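Local coordinates for protein cellulase (Xanthomonas axonopodis pv. citri, PDB 5HOS) that probably hydrolyses internal beta-1,4-glucosidic bonds of cellulose as a family 5 endoglucanase with a (beta/alpha)8 barrel fold, at residues T170-S175 and A215-P220; T185-V190 and L221-I226; T274-T279 and D326-S331; W304-W309 and F316-D321. All blocks are in the same frame, centred on the assembly; numbering follows the deposited sequence.

In the fold
The four contacts form two pairs on opposite sides of the chain's centre. Contacts 1 and 2 have centres 10 Å apart: loop 215-220 packs against helix 165-181 and leads into strand 224-231, and Asp219 CB lies 3.4 Å from Tyr224 CD1. Contact 3 sets the chain after strand 267-273 against the entry to helix 330-341; contact 4 sets the end of strand 298-306 against loop 316-321. Their centres are 12 Å apart, and Lys327 NZ is 2.6 Å from Gln319 O (probable hydrogen bond). The sulfate of contact 2, probably from crystallisation liquor, lies at the N-terminal ends of barrel strands; contacts 3 and 4 lie at the C-terminal ends, where (beta/alpha)8 glycosidases generally have their catalytic site.

Contact 1: T170-S175 and A215-P220; sequences TAAQAS and ASIRDP
Gln173, on a regular turn of helix 165-181, faces an irregular run of chain at 215-220; the nearest CA atoms are those of Gln173 and Ile217, 6.4 Å apart. The glutamine amide reads the main chain of Arg218 with both of its ends. Arg218 N donates to Gln173 OE1 (2.9 Å) in the plane of the amide carbonyl and on a lone pair, nearly straight at 169°. Gln173 NE2 returns a bond to Arg218 O (2.8 Å), meeting that carbonyl from above its plane. With CG anti to the backbone N (chi1 -173°) and a bend at chi2, the side chain lifts off the helix and brings the amide to the loop. A water donates to Gln173 OE1 and to Ser216 O, giving OE1 a second donor. Ile217 CD1 lies beside the amide, 3.7 Å from Gln173 OE1 and 4.4 Å from Ala172 CB. The Arg218 side chain leads away, and its NH1 bonds to Ile217 O and Ala215 O. Ile217 also packs on Ile176 of the same helix and on Tyr224, while Asp219 forms a salt bridge with Arg180, so the contact joins an outer helix of the barrel to the loop that enters strand 224-231.

Contact 2: T185-V190 and L221-I226; sequences TNLILV and LNRYAI. With SO4 (sulfate ion), chain B.
Arg223 reaches across to the chain at 185-187 with its guanidinium lying over Leu187 N, which sits 3.4 Å above the plane and toward its rim. A chi1 of -161° and an extended run from CG to NE carry the group alongside Leu187, whose CB is 3.8 Å from Arg223 NE. Two directions of the guanidinium edge are used. NH1 donates to Thr185 O (3.0 Å), close to the guanidinium plane but tilted from the carbonyl plane, while NE and NH2 grip sulfate O1 and O3, a two-bond hold on the anion that Tyr29, Arg266 and Lys28 also bind. NH2 has a further partner in Asn150. Beyond this, the segments become adjacent parallel strands of the barrel, 188-190 beside 224-226, at 24° to each other with axes 4.7 Å apart; they belong to a beta-alpha-beta unit. Ile188 N bonds to Arg223 O, Ala225 N to Ile188 O (3.0 Å), and Val190 N to Ala225 O (2.9 Å). Leu189 and Ala225 share one face, their CD2 and CB 4.0 Å apart, beside Met299. Ile188, Val190, Tyr224 and Ile226 share the other face, where Ile188 and Val190 touch helix 165-181. There Val190 CG2 meets Tyr224 CD2 at 4.1 Å, the two side chains crossing obliquely, while the Tyr224 hydroxyl goes to Lys265.

Contact 3: T274-T279 and D326-S331; sequences TGNTVT and DKPQMS
Gln329 carries the buried half of this contact: its NE2 donates to Thr274 O at 2.9 Å with an N-H...O angle of 171°. The acceptor lies in the plane of the glutamine amide, and the donor in the plane of the Thr274 carbonyl. A chi2 of 95° turns the amide toward Thr274, and the same NE2 also bonds to Pro315 O. Thr274 and Gln329 both touch Trp303 of strand 298-306, and Thr274 packs against Cys280, of the Cys243-Cys280 disulfide. On the solvent side, Asn276 and Pro328 meet without a hydrogen bond between them. The two side chains cross at about a right angle, OD1 of Asn276 3.3 Å from Pro328 CB and its ND2 3.5 Å from Pro328 CG. Segment 274-279 follows barrel strand 267-273, passes through an inverse gamma turn centred on Asn276 and enters helix 278-293 with Thr277 as N-cap; Pro328 begins the central pair of a type I turn from Lys327 to Met330 that leads into helix 330-341. The one direct hydrogen bond thus comes from the buried Gln329 amide, whose nitrogen has two acceptors, consistent with a junction set by one buried polar group and edged by van der Waals contact between the Asn276 amide and the Pro328 ring.

Contact 4: W304-W309 and F316-D321; sequences WAAGAW and FNVQPD
Gly307 N and Val318 N make the two firm hydrogen bonds by which the end of the last barrel strand, 298-306, and the glycine after it hold the loop that follows. Gly307 N donates to Gln319 OE1 at 2.9 Å, approaching from above the plane of the amide carbonyl, 57° out of it. Val318 N donates to Ala305 O at 3.1 Å and lies in the carbonyl plane. A longer bond from Ala305 N to Phe316 O, 3.5 Å, is weak; Phe316 O also accepts from the indole NE1 of Trp303. The peptide bond between Trp304 and Ala305 is cis, and the chain turns a corner at Trp304. On the loop side Asn317 OD1 accepts from Gln319 N, forming an Asx turn, consistent with positioning Gln319 for its bond. The Gln319 side chain folds back at chi2 (75°), which sets its amide beside Gly307. A water receives a bond from Asn317 ND2 and gives one to Gly307 O, adding an indirect link between the two segments. Farther out comes packing: Ala306 CB meets Val318 CG2 at 4.0 Å, and Ala306 also touches Val32 and Leu34 of the first barrel strand and Phe63 of helix 57-65. At the other end of the contact, Phe316 CB lies 3.2 Å from Trp304 O.

Contact 1: T170-S175 and A215-P220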
loop_
_atom_site.group_PDB
_atom_site.type_symbol
_atom_site.label_atom_id
_atom_site.label_comp_id
_atom_site.label_asym_id
_atom_site.label_seq_id
_atom_site.Cartn_x
_atom_site.Cartn_y
_atom_site.Cartn_z
ATOM N N THR A 170 11.437 -13.581 6.582
ATOM C CA THR A 170 10.985 -14.894 7.058
ATOM C C THR A 170 9.489 -14.896 7.405
ATOM O O THR A 170 8.770 -15.806 7.004
ATOM C CB THR A 170 11.824 -15.349 8.265
ATOM O OG1 THR A 170 13.192 -15.412 7.859
ATOM C CG2 THR A 170 11.373 -16.722 8.791
ATOM N N ALA A 171 9.035 -13.859 8.122
ATOM C CA ALA A 171 7.619 -13.686 8.421
ATOM C C ALA A 171 6.779 -13.509 7.145
ATOM O O ALA A 171 5.734 -14.145 6.994
ATOM C CB ALA A 171 7.419 -12.493 9.352
ATOM N N ALA A 172 7.241 -12.649 6.237
ATOM C CA ALA A 172 6.535 -12.409 4.976
ATOM C C ALA A 172 6.409 -13.706 4.190
ATOM O O ALA A 172 5.342 -14.029 3.678
ATOM C CB ALA A 172 7.250 -11.357 4.144
ATOM N N GLN A 173 7.501 -14.449 4.127
ATOM C CA GLN A 173 7.495 -15.733 3.405
ATOM C C GLN A 173 6.484 -16.705 3.995
ATOM O O GLN A 173 5.780 -17.401 3.258
ATOM C CB GLN A 173 8.884 -16.364 3.423
ATOM C CG GLN A 173 9.021 -17.604 2.553
ATOM C CD GLN A 173 8.814 -17.280 1.097
ATOM O OE1 GLN A 173 9.689 -16.703 0.459
ATOM N NE2 GLN A 173 7.647 -17.628 0.561
ATOM N N ALA A 174 6.406 -16.751 5.320
ATOM C CA ALA A 174 5.465 -17.642 5.986
ATOM C C ALA A 174 4.020 -17.274 5.638
ATOM O O ALA A 174 3.209 -18.155 5.371
ATOM C CB ALA A 174 5.682 -17.615 7.486
ATOM N N SER A 175 3.705 -15.976 5.622
ATOM C CA SER A 175 2.348 -15.544 5.282
ATOM C C SER A 175 2.026 -15.795 3.799
ATOM O O SER A 175 0.906 -16.185 3.474
ATOM C CB SER A 175 2.114 -14.076 5.669
ATOM O OG SER A 175 2.897 -13.208 4.869
ATOM N N ALA A 215 15.614 -10.569 -1.700
ATOM C CA ALA A 215 16.053 -11.295 -2.913
ATOM C C ALA A 215 15.605 -12.748 -2.917
ATOM O O ALA A 215 15.304 -13.303 -3.976
ATOM C CB ALA A 215 17.564 -11.223 -3.068
ATOM N N SER A 216 15.568 -13.366 -1.739
ATOM C CA SER A 216 15.214 -14.776 -1.640
ATOM C C SER A 216 13.712 -15.026 -1.458
ATOM O O SER A 216 13.309 -16.185 -1.352
ATOM C CB SER A 216 16.013 -15.434 -0.511
ATOM O OG SER A 216 15.785 -14.773 0.719
ATOM N N ILE A 217 12.883 -13.976 -1.433
ATOM C CA ILE A 217 11.422 -14.171 -1.373
ATOM C C ILE A 217 10.945 -14.985 -2.568
ATOM O O ILE A 217 11.330 -14.719 -3.711
ATOM C CB ILE A 217 10.624 -12.850 -1.314
ATOM C CG1 ILE A 217 10.681 -12.264 0.093
ATOM C CG2 ILE A 217 9.141 -13.038 -1.694
ATOM C CD1 ILE A 217 9.945 -13.046 1.174
ATOM N N ARG A 218 10.095 -15.963 -2.273
ATOM C CA ARG A 218 9.479 -16.806 -3.283
ATOM C C ARG A 218 7.958 -16.834 -3.067
ATOM O O ARG A 218 7.446 -16.519 -1.976
ATOM C CB ARG A 218 10.076 -18.214 -3.228
ATOM C CG ARG A 218 11.569 -18.282 -3.549
ATOM C CD ARG A 218 11.896 -17.999 -5.019
ATOM N NE ARG A 218 13.346 -17.922 -5.270
ATOM C CZ ARG A 218 14.102 -16.816 -5.216
ATOM N NH1 ARG A 218 13.590 -15.620 -4.921
ATOM N NH2 ARG A 218 15.407 -16.904 -5.468
ATOM N N ASP A 219 7.245 -17.162 -4.129
ATOM C CA ASP A 219 5.797 -17.300 -4.096
ATOM C C ASP A 219 5.475 -18.623 -4.773
ATOM O O ASP A 219 5.763 -18.764 -5.958
ATOM C CB ASP A 219 5.144 -16.143 -4.865
ATOM C CG ASP A 219 3.623 -16.226 -4.901
ATOM O OD1 ASP A 219 3.028 -17.235 -4.452
ATOM O OD2 ASP A 219 3.002 -15.263 -5.409
ATOM N N PRO A 220 4.855 -19.578 -4.045
ATOM C CA PRO A 220 4.443 -20.849 -4.689
ATOM C C PRO A 220 3.599 -20.743 -5.975
ATOM O O PRO A 220 3.637 -21.672 -6.786
ATOM C CB PRO A 220 3.645 -21.558 -3.589
ATOM C CG PRO A 220 4.272 -21.070 -2.323
ATOM C CD PRO A 220 4.633 -19.622 -2.585
HETATM O O HOH W 1 12.298 -16.561 1.365
#

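Contact 2: T185-V190 and L221-I226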
loop_
_atom_site.group_PDB
_atom_site.type_symbol
_atom_site.label_atom_id
_atom_site.label_comp_id
_atom_site.label_asym_id
_atom_site.label_seq_id
_atom_site.Cartn_x
_atom_site.Cartn_y
_atom_site.Cartn_z
ATOM N N THR A 185 -5.429 -17.398 -5.443
ATOM C CA THR A 185 -4.555 -17.002 -6.537
ATOM C C THR A 185 -4.341 -15.500 -6.662
ATOM O O THR A 185 -3.759 -15.041 -7.642
ATOM C CB THR A 185 -5.133 -17.495 -7.870
ATOM O OG1 THR A 185 -6.453 -16.957 -8.026
ATOM C CG2 THR A 185 -5.192 -19.003 -7.888
ATOM N N ASN A 186 -4.776 -14.743 -5.660
ATOM C CA ASN A 186 -4.682 -13.297 -5.691
ATOM C C ASN A 186 -3.256 -12.784 -5.782
ATOM O O ASN A 186 -2.307 -13.428 -5.324
ATOM C CB ASN A 186 -5.291 -12.689 -4.430
ATOM C CG ASN A 186 -6.667 -13.242 -4.112
ATOM O OD1 ASN A 186 -6.807 -14.434 -3.829
ATOM N ND2 ASN A 186 -7.660 -12.399 -4.123
ATOM N N LEU A 187 -3.128 -11.596 -6.347
ATOM C CA LEU A 187 -1.877 -10.880 -6.313
ATOM C C LEU A 187 -1.552 -10.506 -4.872
ATOM O O LEU A 187 -2.434 -10.040 -4.132
ATOM C CB LEU A 187 -1.977 -9.624 -7.148
ATOM C CG LEU A 187 -0.805 -8.659 -7.064
ATOM C CD1 LEU A 187 0.436 -9.256 -7.720
ATOM C CD2 LEU A 187 -1.213 -7.333 -7.668
ATOM N N ILE A 188 -0.287 -10.704 -4.501
ATOM C CA ILE A 188 0.212 -10.332 -3.188
ATOM C C ILE A 188 1.254 -9.224 -3.334
ATOM O O ILE A 188 2.149 -9.327 -4.143
ATOM C CB ILE A 188 0.846 -11.534 -2.439
ATOM C CG1 ILE A 188 -0.186 -12.640 -2.223
ATOM C CG2 ILE A 188 1.415 -11.075 -1.095
ATOM C CD1 ILE A 188 0.410 -13.968 -1.809
ATOM N N LEU A 189 1.138 -8.173 -2.518
ATOM C CA LEU A 189 2.143 -7.127 -2.431
ATOM C C LEU A 189 2.972 -7.342 -1.160
ATOM O O LEU A 189 2.424 -7.377 -0.043
ATOM C CB LEU A 189 1.491 -5.744 -2.437
ATOM C CG LEU A 189 0.597 -5.402 -3.634
ATOM C CD1 LEU A 189 0.084 -3.980 -3.502
ATOM C CD2 LEU A 189 1.299 -5.590 -4.965
ATOM N N VAL A 190 4.284 -7.490 -1.353
ATOM C CA VAL A 190 5.229 -7.899 -0.298
ATOM C C VAL A 190 6.179 -6.737 -0.018
ATOM O O VAL A 190 6.970 -6.359 -0.888
ATOM C CB VAL A 190 6.078 -9.110 -0.746
ATOM C CG1 VAL A 190 6.916 -9.637 0.415
ATOM C CG2 VAL A 190 5.189 -10.215 -1.295
ATOM N N LEU A 221 2.844 -19.655 -6.156
ATOM C CA LEU A 221 2.097 -19.408 -7.407
ATOM C C LEU A 221 2.706 -18.316 -8.302
ATOM O O LEU A 221 2.168 -18.011 -9.353
ATOM C CB LEU A 221 0.630 -19.063 -7.101
ATOM C CG LEU A 221 -0.228 -20.085 -6.342
ATOM C CD1 LEU A 221 -1.679 -19.634 -6.306
ATOM C CD2 LEU A 221 -0.154 -21.479 -6.948
ATOM N N ASN A 222 3.829 -17.740 -7.898
ATOM C CA ASN A 222 4.515 -16.712 -8.671
ATOM C C ASN A 222 3.608 -15.565 -9.153
ATOM O O ASN A 222 3.604 -15.216 -10.321
ATOM C CB ASN A 222 5.265 -17.350 -9.844
ATOM C CG ASN A 222 6.369 -16.457 -10.385
ATOM O OD1 ASN A 222 6.828 -15.525 -9.715
ATOM N ND2 ASN A 222 6.804 -16.738 -11.599
ATOM N N ARG A 223 2.845 -14.979 -8.229
ATOM C CA ARG A 223 2.004 -13.831 -8.545
ATOM C C ARG A 223 2.071 -12.809 -7.420
ATOM O O ARG A 223 1.178 -12.733 -6.566
ATOM C CB ARG A 223 0.558 -14.242 -8.809
ATOM C CG ARG A 223 -0.187 -13.152 -9.564
ATOM C CD ARG A 223 -1.688 -13.253 -9.427
ATOM N NE ARG A 223 -2.347 -12.084 -10.004
ATOM C CZ ARG A 223 -3.663 -11.882 -10.001
ATOM N NH1 ARG A 223 -4.491 -12.775 -9.455
ATOM N NH2 ARG A 223 -4.157 -10.778 -10.550
ATOM N N TYR A 224 3.144 -12.032 -7.441
ATOM C CA TYR A 224 3.411 -11.044 -6.397
ATOM C C TYR A 224 4.224 -9.892 -6.943
ATOM O O TYR A 224 4.759 -9.958 -8.048
ATOM C CB TYR A 224 4.142 -11.707 -5.225
ATOM C CG TYR A 224 5.595 -12.064 -5.489
ATOM C CD1 TYR A 224 5.944 -13.176 -6.262
ATOM C CD2 TYR A 224 6.621 -11.293 -4.961
ATOM C CE1 TYR A 224 7.279 -13.504 -6.488
ATOM C CE2 TYR A 224 7.948 -11.609 -5.180
ATOM C CZ TYR A 224 8.276 -12.711 -5.949
ATOM O OH TYR A 224 9.606 -12.995 -6.143
ATOM N N ALA A 225 4.291 -8.817 -6.166
ATOM C CA ALA A 225 5.189 -7.713 -6.451
ATOM C C ALA A 225 5.755 -7.222 -5.138
ATOM O O ALA A 225 5.156 -7.428 -4.086
ATOM C CB ALA A 225 4.464 -6.586 -7.174
ATOM N N ILE A 226 6.925 -6.601 -5.223
ATOM C CA ILE A 226 7.571 -5.985 -4.075
ATOM C C ILE A 226 6.979 -4.595 -3.911
ATOM O O ILE A 226 6.988 -3.791 -4.841
ATOM C CB ILE A 226 9.100 -5.884 -4.270
ATOM C CG1 ILE A 226 9.711 -7.269 -4.544
ATOM C CG2 ILE A 226 9.760 -5.217 -3.065
ATOM C CD1 ILE A 226 9.431 -8.313 -3.477
HETATM S S SO4 B . -0.917 -9.129 -11.989
HETATM O O1 SO4 B . -0.237 -10.231 -11.263
HETATM O O2 SO4 B . -1.289 -9.599 -13.343
HETATM O O3 SO4 B . -2.129 -8.727 -11.256
HETATM O O4 SO4 B . 0.007 -7.987 -12.138
HETATM O O HOH W 2 -7.083 -14.316 -8.672
#

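Contact 3: T274-T279 and D326-S331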
loop_
_atom_site.group_PDB
_atom_site.type_symbol
_atom_site.label_atom_id
_atom_site.label_comp_id
_atom_site.label_asym_id
_atom_site.label_seq_id
_atom_site.Cartn_x
_atom_site.Cartn_y
_atom_site.Cartn_z
ATOM N N THR A 274 3.230 14.173 -3.225
ATOM C CA THR A 274 3.959 15.422 -3.487
ATOM C C THR A 274 2.998 16.580 -3.246
ATOM O O THR A 274 1.791 16.451 -3.492
ATOM C CB THR A 274 4.506 15.531 -4.936
ATOM O OG1 THR A 274 3.440 15.413 -5.890
ATOM C CG2 THR A 274 5.564 14.474 -5.220
ATOM N N GLY A 275 3.524 17.696 -2.748
ATOM C CA GLY A 275 2.709 18.871 -2.513
ATOM C C GLY A 275 2.477 19.642 -3.796
ATOM O O GLY A 275 3.003 19.290 -4.855
ATOM N N ASN A 276 1.681 20.700 -3.684
ATOM C CA ASN A 276 1.337 21.524 -4.825
ATOM C C ASN A 276 2.361 22.644 -5.022
ATOM O O ASN A 276 2.132 23.780 -4.619
ATOM C CB ASN A 276 -0.072 22.096 -4.662
ATOM C CG ASN A 276 -0.508 22.885 -5.874
ATOM O OD1 ASN A 276 -0.166 22.533 -6.996
ATOM N ND2 ASN A 276 -1.252 23.963 -5.659
ATOM N N THR A 277 3.492 22.293 -5.628
ATOM C CA THR A 277 4.552 23.258 -5.973
ATOM C C THR A 277 5.062 22.958 -7.375
ATOM O O THR A 277 4.913 21.839 -7.873
ATOM C CB THR A 277 5.753 23.228 -4.989
ATOM O OG1 THR A 277 6.530 22.035 -5.180
ATOM C CG2 THR A 277 5.299 23.311 -3.538
ATOM N N VAL A 278 5.686 23.958 -7.991
ATOM C CA VAL A 278 6.197 23.835 -9.358
ATOM C C VAL A 278 7.236 22.712 -9.453
ATOM O O VAL A 278 7.193 21.898 -10.381
ATOM C CB VAL A 278 6.803 25.171 -9.867
ATOM C CG1 VAL A 278 7.501 24.979 -11.206
ATOM C CG2 VAL A 278 5.711 26.229 -10.006
ATOM N N THR A 279 8.159 22.675 -8.494
ATOM C CA THR A 279 9.194 21.633 -8.458
ATOM C C THR A 279 8.598 20.244 -8.235
ATOM O O THR A 279 8.972 19.296 -8.924
ATOM C CB THR A 279 10.264 21.941 -7.388
ATOM O OG1 THR A 279 10.807 23.226 -7.649
ATOM C CG2 THR A 279 11.395 20.906 -7.413
ATOM N N ASP A 326 -11.582 19.144 -8.477
ATOM C CA ASP A 326 -10.336 18.386 -8.374
ATOM C C ASP A 326 -9.285 19.176 -7.614
ATOM O O ASP A 326 -9.227 20.410 -7.708
ATOM C CB ASP A 326 -9.762 18.086 -9.758
ATOM C CG ASP A 326 -10.670 17.241 -10.604
ATOM O OD1 ASP A 326 -11.656 16.682 -10.084
ATOM O OD2 ASP A 326 -10.386 17.142 -11.814
ATOM N N LYS A 327 -8.450 18.455 -6.875
ATOM C CA LYS A 327 -7.265 19.045 -6.261
ATOM C C LYS A 327 -6.155 19.209 -7.317
ATOM O O LYS A 327 -6.170 18.516 -8.346
ATOM C CB LYS A 327 -6.787 18.188 -5.090
ATOM C CG LYS A 327 -7.728 18.219 -3.890
ATOM C CD LYS A 327 -7.576 19.500 -3.070
ATOM C CE LYS A 327 -8.140 19.340 -1.666
ATOM N NZ LYS A 327 -9.612 19.139 -1.671
ATOM N N PRO A 328 -5.194 20.123 -7.073
ATOM C CA PRO A 328 -4.170 20.448 -8.078
ATOM C C PRO A 328 -3.413 19.256 -8.653
ATOM O O PRO A 328 -3.282 19.149 -9.869
ATOM C CB PRO A 328 -3.216 21.373 -7.314
ATOM C CG PRO A 328 -4.091 22.063 -6.328
ATOM C CD PRO A 328 -5.124 21.047 -5.918
ATOM N N GLN A 329 -2.970 18.343 -7.791
ATOM C CA GLN A 329 -2.128 17.224 -8.234
ATOM C C GLN A 329 -2.855 16.252 -9.164
ATOM O O GLN A 329 -2.200 15.521 -9.907
ATOM C CB GLN A 329 -1.547 16.459 -7.039
ATOM C CG GLN A 329 -0.657 17.293 -6.123
ATOM C CD GLN A 329 -1.402 17.867 -4.930
ATOM O OE1 GLN A 329 -2.539 18.335 -5.061
ATOM N NE2 GLN A 329 -0.767 17.845 -3.764
ATOM N N MET A 330 -4.193 16.240 -9.125
ATOM C CA MET A 330 -4.985 15.378 -10.004
ATOM C C MET A 330 -4.804 15.683 -11.499
ATOM O O MET A 330 -4.958 14.787 -12.332
ATOM C CB MET A 330 -6.481 15.448 -9.626
ATOM C CG MET A 330 -7.366 14.402 -10.298
ATOM S SD MET A 330 -6.825 12.688 -10.056
ATOM C CE MET A 330 -6.972 12.568 -8.270
ATOM N N SER A 331 -4.465 16.926 -11.845
ATOM C CA SER A 331 -4.219 17.282 -13.249
ATOM C C SER A 331 -2.990 16.563 -13.827
ATOM O O SER A 331 -2.866 16.440 -15.043
ATOM C CB SER A 331 -4.081 18.802 -13.419
ATOM O OG SER A 331 -2.863 19.264 -12.869
#

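Contact 4: W304-W309 and F316-D321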
loop_
_atom_site.group_PDB
_atom_site.type_symbol
_atom_site.label_atom_id
_atom_site.label_comp_id
_atom_site.label_asym_id
_atom_site.label_seq_id
_atom_site.Cartn_x
_atom_site.Cartn_y
_atom_site.Cartn_z
ATOM N N TRP A 304 -0.665 8.508 -2.108
ATOM C CA TRP A 304 -1.078 8.774 -0.732
ATOM C C TRP A 304 -1.335 10.286 -0.636
ATOM O O TRP A 304 -0.388 11.058 -0.779
ATOM C CB TRP A 304 0.009 8.368 0.277
ATOM C CG TRP A 304 -0.458 8.584 1.683
ATOM C CD1 TRP A 304 -0.407 9.745 2.394
ATOM C CD2 TRP A 304 -1.101 7.626 2.529
ATOM N NE1 TRP A 304 -0.969 9.569 3.636
ATOM C CE2 TRP A 304 -1.411 8.279 3.744
ATOM C CE3 TRP A 304 -1.457 6.283 2.376
ATOM C CZ2 TRP A 304 -2.040 7.625 4.806
ATOM C CZ3 TRP A 304 -2.088 5.633 3.431
ATOM C CH2 TRP A 304 -2.380 6.307 4.630
ATOM N N ALA A 305 -2.567 10.743 -0.400
ATOM C CA ALA A 305 -3.782 9.925 -0.207
ATOM C C ALA A 305 -5.013 10.764 -0.494
ATOM O O ALA A 305 -4.912 11.951 -0.762
ATOM C CB ALA A 305 -3.852 9.402 1.219
ATOM N N ALA A 306 -6.173 10.117 -0.443
ATOM C CA ALA A 306 -7.456 10.791 -0.384
ATOM C C ALA A 306 -8.257 10.167 0.768
ATOM O O ALA A 306 -7.722 9.386 1.558
ATOM C CB ALA A 306 -8.179 10.671 -1.717
ATOM N N GLY A 307 -9.533 10.509 0.862
ATOM C CA GLY A 307 -10.368 10.113 1.990
ATOM C C GLY A 307 -11.043 11.355 2.527
ATOM O O GLY A 307 -10.480 12.453 2.471
ATOM N N ALA A 308 -12.245 11.172 3.058
ATOM C CA ALA A 308 -13.122 12.290 3.402
ATOM C C ALA A 308 -12.701 13.101 4.637
ATOM O O ALA A 308 -13.176 14.230 4.809
ATOM C CB ALA A 308 -14.557 11.790 3.567
ATOM N N TRP A 309 -11.834 12.547 5.490
ATOM C CA TRP A 309 -11.505 13.183 6.780
ATOM C C TRP A 309 -10.129 13.853 6.877
ATOM O O TRP A 309 -9.731 14.265 7.969
ATOM C CB TRP A 309 -11.700 12.173 7.927
ATOM C CG TRP A 309 -13.154 11.837 8.243
ATOM C CD1 TRP A 309 -14.282 12.368 7.666
ATOM C CD2 TRP A 309 -13.618 10.922 9.246
ATOM N NE1 TRP A 309 -15.407 11.822 8.234
ATOM C CE2 TRP A 309 -15.031 10.938 9.212
ATOM C CE3 TRP A 309 -12.974 10.089 10.166
ATOM C CZ2 TRP A 309 -15.813 10.141 10.060
ATOM C CZ3 TRP A 309 -13.748 9.300 11.018
ATOM C CH2 TRP A 309 -15.155 9.334 10.957
ATOM N N PHE A 316 -0.878 16.435 0.646
ATOM C CA PHE A 316 -1.032 15.372 -0.357
ATOM C C PHE A 316 -2.481 14.993 -0.630
ATOM O O PHE A 316 -2.734 14.066 -1.405
ATOM C CB PHE A 316 -0.267 14.110 0.067
ATOM C CG PHE A 316 1.172 14.345 0.450
ATOM C CD1 PHE A 316 1.977 15.220 -0.268
ATOM C CD2 PHE A 316 1.733 13.651 1.514
ATOM C CE1 PHE A 316 3.304 15.417 0.080
ATOM C CE2 PHE A 316 3.064 13.836 1.862
ATOM C CZ PHE A 316 3.853 14.724 1.147
ATOM N N ASN A 317 -3.431 15.695 -0.019
ATOM C CA ASN A 317 -4.841 15.313 -0.118
ATOM C C ASN A 317 -5.402 15.557 -1.513
ATOM O O ASN A 317 -5.426 16.695 -1.978
ATOM C CB ASN A 317 -5.683 16.067 0.917
ATOM C CG ASN A 317 -7.128 15.591 0.955
ATOM O OD1 ASN A 317 -7.458 14.486 0.493
ATOM N ND2 ASN A 317 -8.004 16.427 1.497
ATOM N N VAL A 318 -5.868 14.493 -2.173
ATOM C CA VAL A 318 -6.502 14.633 -3.497
ATOM C C VAL A 318 -8.000 14.320 -3.448
ATOM O O VAL A 318 -8.629 14.118 -4.481
ATOM C CB VAL A 318 -5.774 13.841 -4.611
ATOM C CG1 VAL A 318 -4.410 14.457 -4.878
ATOM C CG2 VAL A 318 -5.641 12.360 -4.278
ATOM N N GLN A 319 -8.571 14.308 -2.246
ATOM C CA GLN A 319 -10.028 14.265 -2.076
ATOM C C GLN A 319 -10.601 15.544 -2.688
ATOM O O GLN A 319 -10.106 16.634 -2.376
ATOM C CB GLN A 319 -10.399 14.228 -0.586
ATOM C CG GLN A 319 -11.877 14.003 -0.294
ATOM C CD GLN A 319 -12.309 12.566 -0.518
ATOM O OE1 GLN A 319 -11.516 11.723 -0.938
ATOM N NE2 GLN A 319 -13.566 12.275 -0.224
ATOM N N PRO A 320 -11.643 15.425 -3.545
ATOM C CA PRO A 320 -12.252 16.654 -4.073
ATOM C C PRO A 320 -12.807 17.537 -2.954
ATOM O O PRO A 320 -13.161 17.031 -1.881
ATOM C CB PRO A 320 -13.366 16.153 -5.010
ATOM C CG PRO A 320 -13.466 14.685 -4.819
ATOM C CD PRO A 320 -12.260 14.199 -4.084
ATOM N N ASP A 321 -12.850 18.846 -3.194
ATOM C CA ASP A 321 -13.334 19.801 -2.186
ATOM C C ASP A 321 -14.870 19.750 -2.041
ATOM O O ASP A 321 -15.538 18.967 -2.718
ATOM C CB ASP A 321 -12.814 21.228 -2.477
ATOM C CG ASP A 321 -13.397 21.856 -3.750
ATOM O OD1 ASP A 321 -14.432 21.405 -4.275
ATOM O OD2 ASP A 321 -12.801 22.843 -4.224
HETATM O O HOH W 3 -10.458 15.260 2.736
#